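Local coordinates for protein telomerase reverse transcriptase (Candida albicans SC5314, PDB 6ZDQ) that probably extends chromosome ends by reverse transcription, adding telomeric repeats copied from a template within the telomerase RNA, at residues 345-357 / 423-435. Residues are numbered along the deposited sequence; the frame is centred on the assembly and turned at random.
Sequences LSQPVLMKKLEEL and NILEVCRSQIYDV
Ile432 and Leu350 begin an apolar cluster between two antiparallel helices, whose segments 347-356 and 423-434 have axes that come within 10.8 Å at an angle of 163°. Leu350 CD2 lies 3.6 Å from Ile432 CD1. One turn further along, Leu354 CD1 approaches the same methyl and also Cys428 CB, the latter at 4.1 Å. Phe465 of helix 460-477 also touches Leu350, Leu354 and Ile432, extending the cluster to a third helix.

Met351 reaches across the middle of the contact. With CG anti to the backbone N (chi1 -167°) and the chain bent at chi2, its CE is laid against the opposing helix, 3.7 Å from Arg429 CB and close to the carbonyl oxygen of Leu425. At the far end, both methyls of Leu425 press on the aliphatic CG of Glu355, CD2 at 4.0 Å.

Aromatic and amide groups meet at the start of helix 347-356. Gln347 crosses Tyr433 obliquely, amide and ring planes 35° apart, and its CB sits 3.6 Å from Tyr433 CE1. The phenol oxygen lies beside the backbone of Gln347 and Pro348.

The charged groups pair within their own helices rather than across the contact: Arg429 turns its guanidinium away from Met351 to bind Glu426, NH1 to OE1 at 2.7 Å and in the guanidinium plane, and forms a second salt bridge with Asp434. Within the reverse transcriptase region, the two helices are thus joined chiefly by apolar and van der Waals packing, while the salt bridges of Arg429 link residues of the same helix and add nothing directly across the interface.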
loop_
_atom_site.group_PDB
_atom_site.type_symbol
_atom_site.label_atom_id
_atom_site.label_comp_id
_atom_site.label_asym_id
_atom_site.label_seq_id
_atom_site.Cartn_x
_atom_site.Cartn_y
_atom_site.Cartn_z
ATOM N N LEU A 345 -10.595 -16.758 -12.668
ATOM C CA LEU A 345 -10.701 -17.887 -11.747
ATOM C C LEU A 345 -11.967 -18.701 -11.988
ATOM O O LEU A 345 -13.051 -18.150 -12.198
ATOM C CB LEU A 345 -10.677 -17.398 -10.296
ATOM C CG LEU A 345 -9.347 -16.933 -9.702
ATOM C CD1 LEU A 345 -9.511 -16.564 -8.237
ATOM C CD2 LEU A 345 -8.263 -17.988 -9.876
ATOM N N SER A 346 -11.818 -20.024 -11.960
ATOM C CA SER A 346 -12.949 -20.931 -12.119
ATOM C C SER A 346 -13.671 -21.046 -10.782
ATOM O O SER A 346 -13.146 -21.637 -9.832
ATOM C CB SER A 346 -12.476 -22.296 -12.618
ATOM O OG SER A 346 -11.440 -22.808 -11.800
ATOM N N GLN A 347 -14.866 -20.464 -10.706
ATOM C CA GLN A 347 -15.640 -20.493 -9.466
ATOM C C GLN A 347 -15.974 -21.904 -8.991
ATOM O O GLN A 347 -15.779 -22.186 -7.796
ATOM C CB GLN A 347 -16.907 -19.650 -9.641
ATOM C CG GLN A 347 -16.641 -18.198 -10.005
ATOM C CD GLN A 347 -17.896 -17.463 -10.429
ATOM O OE1 GLN A 347 -18.538 -17.824 -11.417
ATOM N NE2 GLN A 347 -18.255 -16.424 -9.683
ATOM N N PRO A 348 -16.474 -22.823 -9.830
ATOM C CA PRO A 348 -16.827 -24.149 -9.290
ATOM C C PRO A 348 -15.628 -24.956 -8.825
ATOM O O PRO A 348 -15.725 -25.666 -7.815
ATOM C CB PRO A 348 -17.549 -24.821 -10.465
ATOM C CG PRO A 348 -17.004 -24.152 -11.668
ATOM C CD PRO A 348 -16.801 -22.724 -11.264
ATOM N N VAL A 349 -14.498 -24.874 -9.531
ATOM C CA VAL A 349 -13.310 -25.612 -9.111
ATOM C C VAL A 349 -12.774 -25.054 -7.799
ATOM O O VAL A 349 -12.294 -25.801 -6.940
ATOM C CB VAL A 349 -12.243 -25.587 -10.219
ATOM C CG1 VAL A 349 -11.002 -26.346 -9.778
ATOM C CG2 VAL A 349 -12.803 -26.177 -11.503
ATOM N N LEU A 350 -12.843 -23.732 -7.626
ATOM C CA LEU A 350 -12.463 -23.134 -6.350
ATOM C C LEU A 350 -13.328 -23.666 -5.216
ATOM O O LEU A 350 -12.833 -23.912 -4.108
ATOM C CB LEU A 350 -12.565 -21.612 -6.433
ATOM C CG LEU A 350 -12.325 -20.839 -5.136
ATOM C CD1 LEU A 350 -10.913 -21.073 -4.626
ATOM C CD2 LEU A 350 -12.587 -19.356 -5.336
ATOM N N MET A 351 -14.624 -23.854 -5.474
ATOM C CA MET A 351 -15.534 -24.319 -4.432
ATOM C C MET A 351 -15.182 -25.731 -3.974
ATOM O O MET A 351 -15.163 -26.015 -2.769
ATOM C CB MET A 351 -16.978 -24.254 -4.928
ATOM C CG MET A 351 -18.010 -24.419 -3.824
ATOM S SD MET A 351 -17.884 -23.133 -2.566
ATOM C CE MET A 351 -19.057 -23.731 -1.351
ATOM N N LYS A 352 -14.898 -26.635 -4.918
ATOM C CA LYS A 352 -14.607 -28.016 -4.541
ATOM C C LYS A 352 -13.275 -28.125 -3.807
ATOM O O LYS A 352 -13.131 -28.950 -2.896
ATOM C CB LYS A 352 -14.633 -28.929 -5.773
ATOM C CG LYS A 352 -13.415 -28.831 -6.679
ATOM C CD LYS A 352 -13.391 -29.953 -7.706
ATOM C CE LYS A 352 -12.155 -29.866 -8.587
ATOM N NZ LYS A 352 -12.118 -30.930 -9.627
ATOM N N LYS A 353 -12.290 -27.304 -4.184
ATOM C CA LYS A 353 -11.013 -27.319 -3.479
ATOM C C LYS A 353 -11.158 -26.808 -2.053
ATOM O O LYS A 353 -10.417 -27.240 -1.162
ATOM C CB LYS A 353 -9.976 -26.495 -4.241
ATOM C CG LYS A 353 -9.629 -27.056 -5.610
ATOM C CD LYS A 353 -9.130 -28.487 -5.507
ATOM C CE LYS A 353 -8.832 -29.062 -6.881
ATOM N NZ LYS A 353 -8.382 -30.479 -6.813
ATOM N N LEU A 354 -12.100 -25.893 -1.815
ATOM C CA LEU A 354 -12.374 -25.457 -0.450
ATOM C C LEU A 354 -13.099 -26.536 0.344
ATOM O O LEU A 354 -12.924 -26.630 1.564
ATOM C CB LEU A 354 -13.196 -24.168 -0.462
ATOM C CG LEU A 354 -12.510 -22.910 -0.996
ATOM C CD1 LEU A 354 -13.488 -21.749 -1.033
ATOM C CD2 LEU A 354 -11.295 -22.561 -0.151
ATOM N N GLU A 355 -13.916 -27.351 -0.324
ATOM C CA GLU A 355 -14.603 -28.441 0.358
ATOM C C GLU A 355 -13.665 -29.599 0.672
ATOM O O GLU A 355 -13.864 -30.295 1.675
ATOM C CB GLU A 355 -15.784 -28.921 -0.484
ATOM C CG GLU A 355 -16.881 -27.880 -0.643
ATOM C CD GLU A 355 -17.931 -28.289 -1.655
ATOM O OE1 GLU A 355 -17.648 -29.188 -2.474
ATOM O OE2 GLU A 355 -19.039 -27.712 -1.630
ATOM N N GLU A 356 -12.647 -29.825 -0.164
ATOM C CA GLU A 356 -11.661 -30.861 0.123
ATOM C C GLU A 356 -10.873 -30.570 1.393
ATOM O O GLU A 356 -10.296 -31.493 1.978
ATOM C CB GLU A 356 -10.702 -31.025 -1.058
ATOM C CG GLU A 356 -11.359 -31.534 -2.331
ATOM C CD GLU A 356 -10.377 -31.676 -3.478
ATOM O OE1 GLU A 356 -9.160 -31.775 -3.212
ATOM O OE2 GLU A 356 -10.821 -31.684 -4.647
ATOM N N LEU A 357 -10.828 -29.308 1.827
ATOM C CA LEU A 357 -10.184 -28.980 3.092
ATOM C C LEU A 357 -10.961 -29.514 4.285
ATOM O O LEU A 357 -10.376 -29.710 5.355
ATOM C CB LEU A 357 -10.020 -27.463 3.222
ATOM C CG LEU A 357 -9.299 -26.730 2.089
ATOM C CD1 LEU A 357 -9.288 -25.231 2.344
ATOM C CD2 LEU A 357 -7.884 -27.255 1.924
ATOM N N ASN A 423 -21.373 -23.446 8.051
ATOM C CA ASN A 423 -21.370 -21.989 7.956
ATOM C C ASN A 423 -20.168 -21.486 7.163
ATOM O O ASN A 423 -20.293 -20.544 6.371
ATOM C CB ASN A 423 -21.388 -21.376 9.355
ATOM C CG ASN A 423 -22.423 -22.019 10.257
ATOM O OD1 ASN A 423 -22.098 -22.523 11.333
ATOM N ND2 ASN A 423 -23.677 -22.013 9.819
ATOM N N ILE A 424 -18.998 -22.096 7.369
ATOM C CA ILE A 424 -17.786 -21.659 6.677
ATOM C C ILE A 424 -17.945 -21.811 5.169
ATOM O O ILE A 424 -17.615 -20.902 4.397
ATOM C CB ILE A 424 -16.563 -22.438 7.194
ATOM C CG1 ILE A 424 -16.326 -22.143 8.675
ATOM C CG2 ILE A 424 -15.327 -22.095 6.376
ATOM C CD1 ILE A 424 -15.307 -23.052 9.321
ATOM N N LEU A 425 -18.442 -22.967 4.724
ATOM C CA LEU A 425 -18.653 -23.169 3.295
ATOM C C LEU A 425 -19.734 -22.246 2.749
ATOM O O LEU A 425 -19.657 -21.821 1.591
ATOM C CB LEU A 425 -19.006 -24.629 3.015
ATOM C CG LEU A 425 -17.886 -25.637 3.275
ATOM C CD1 LEU A 425 -18.365 -27.055 3.011
ATOM C CD2 LEU A 425 -16.664 -25.313 2.426
ATOM N N GLU A 426 -20.746 -21.927 3.560
ATOM C CA GLU A 426 -21.816 -21.050 3.097
ATOM C C GLU A 426 -21.319 -19.624 2.891
ATOM O O GLU A 426 -21.659 -18.982 1.891
ATOM C CB GLU A 426 -22.980 -21.079 4.089
ATOM C CG GLU A 426 -24.120 -20.131 3.748
ATOM C CD GLU A 426 -24.595 -20.282 2.316
ATOM O OE1 GLU A 426 -24.450 -19.318 1.536
ATOM O OE2 GLU A 426 -25.109 -21.365 1.967
ATOM N N VAL A 427 -20.519 -19.107 3.825
ATOM C CA VAL A 427 -20.008 -17.749 3.667
ATOM C C VAL A 427 -18.957 -17.692 2.563
ATOM O O VAL A 427 -18.775 -16.648 1.925
ATOM C CB VAL A 427 -19.466 -17.216 5.009
ATOM C CG1 VAL A 427 -18.215 -17.967 5.427
ATOM C CG2 VAL A 427 -19.200 -15.718 4.925
ATOM N N CYS A 428 -18.255 -18.802 2.311
ATOM C CA CYS A 428 -17.259 -18.821 1.243
ATOM C C CYS A 428 -17.911 -18.636 -0.121
ATOM O O CYS A 428 -17.504 -17.770 -0.904
ATOM C CB CYS A 428 -16.461 -20.123 1.288
ATOM S SG CYS A 428 -15.076 -20.103 2.445
ATOM N N ARG A 429 -18.927 -19.450 -0.429
ATOM C CA ARG A 429 -19.619 -19.304 -1.705
ATOM C C ARG A 429 -20.324 -17.958 -1.807
ATOM O O ARG A 429 -20.469 -17.417 -2.910
ATOM C CB ARG A 429 -20.615 -20.446 -1.910
ATOM C CG ARG A 429 -21.676 -20.558 -0.834
ATOM C CD ARG A 429 -22.925 -21.232 -1.372
ATOM N NE ARG A 429 -23.496 -20.487 -2.491
ATOM C CZ ARG A 429 -24.347 -19.474 -2.357
ATOM N NH1 ARG A 429 -24.730 -19.082 -1.149
ATOM N NH2 ARG A 429 -24.814 -18.852 -3.431
ATOM N N SER A 430 -20.776 -17.407 -0.678
ATOM C CA SER A 430 -21.373 -16.074 -0.691
ATOM C C SER A 430 -20.368 -15.029 -1.158
ATOM O O SER A 430 -20.704 -14.143 -1.952
ATOM C CB SER A 430 -21.908 -15.726 0.698
ATOM O OG SER A 430 -22.436 -14.411 0.730
ATOM N N GLN A 431 -19.128 -15.117 -0.673
ATOM C CA GLN A 431 -18.062 -14.219 -1.103
ATOM C C GLN A 431 -17.596 -14.494 -2.527
ATOM O O GLN A 431 -16.868 -13.670 -3.090
ATOM C CB GLN A 431 -16.872 -14.316 -0.144
ATOM C CG GLN A 431 -17.166 -13.833 1.269
ATOM C CD GLN A 431 -17.326 -12.328 1.348
ATOM O OE1 GLN A 431 -16.468 -11.575 0.889
ATOM N NE2 GLN A 431 -18.432 -11.880 1.931
ATOM N N ILE A 432 -17.965 -15.636 -3.108
ATOM C CA ILE A 432 -17.552 -15.985 -4.462
ATOM C C ILE A 432 -18.616 -15.561 -5.466
ATOM O O ILE A 432 -18.332 -14.820 -6.415
ATOM C CB ILE A 432 -17.258 -17.492 -4.577
ATOM C CG1 ILE A 432 -16.050 -17.868 -3.718
ATOM C CG2 ILE A 432 -17.031 -17.883 -6.028
ATOM C CD1 ILE A 432 -15.810 -19.358 -3.624
ATOM N N TYR A 433 -19.848 -16.028 -5.264
ATOM C CA TYR A 433 -20.924 -15.841 -6.234
ATOM C C TYR A 433 -21.780 -14.612 -5.931
ATOM O O TYR A 433 -21.931 -13.728 -6.780
ATOM C CB TYR A 433 -21.796 -17.101 -6.287
ATOM C CG TYR A 433 -21.062 -18.344 -6.741
ATOM C CD1 TYR A 433 -20.976 -18.667 -8.089
ATOM C CD2 TYR A 433 -20.461 -19.194 -5.824
ATOM C CE1 TYR A 433 -20.310 -19.803 -8.512
ATOM C CE2 TYR A 433 -19.790 -20.334 -6.237
ATOM C CZ TYR A 433 -19.718 -20.633 -7.582
ATOM O OH TYR A 433 -19.054 -21.763 -8.001
ATOM N N ASP A 434 -22.340 -14.546 -4.722
ATOM C CA ASP A 434 -23.369 -13.565 -4.387
ATOM C C ASP A 434 -22.866 -12.127 -4.362
ATOM O O ASP A 434 -23.691 -11.211 -4.270
ATOM C CB ASP A 434 -23.995 -13.909 -3.035
ATOM C CG ASP A 434 -24.735 -15.229 -3.055
ATOM O OD1 ASP A 434 -24.072 -16.279 -3.165
ATOM O OD2 ASP A 434 -25.982 -15.215 -2.966
ATOM N N VAL A 435 -21.552 -11.899 -4.424
ATOM C CA VAL A 435 -21.028 -10.537 -4.353
ATOM C C VAL A 435 -21.518 -9.728 -5.544
ATOM O O VAL A 435 -21.465 -10.184 -6.694
ATOM C CB VAL A 435 -19.494 -10.558 -4.279
ATOM C CG1 VAL A 435 -18.947 -9.140 -4.266
ATOM C CG2 VAL A 435 -19.042 -11.311 -3.043
#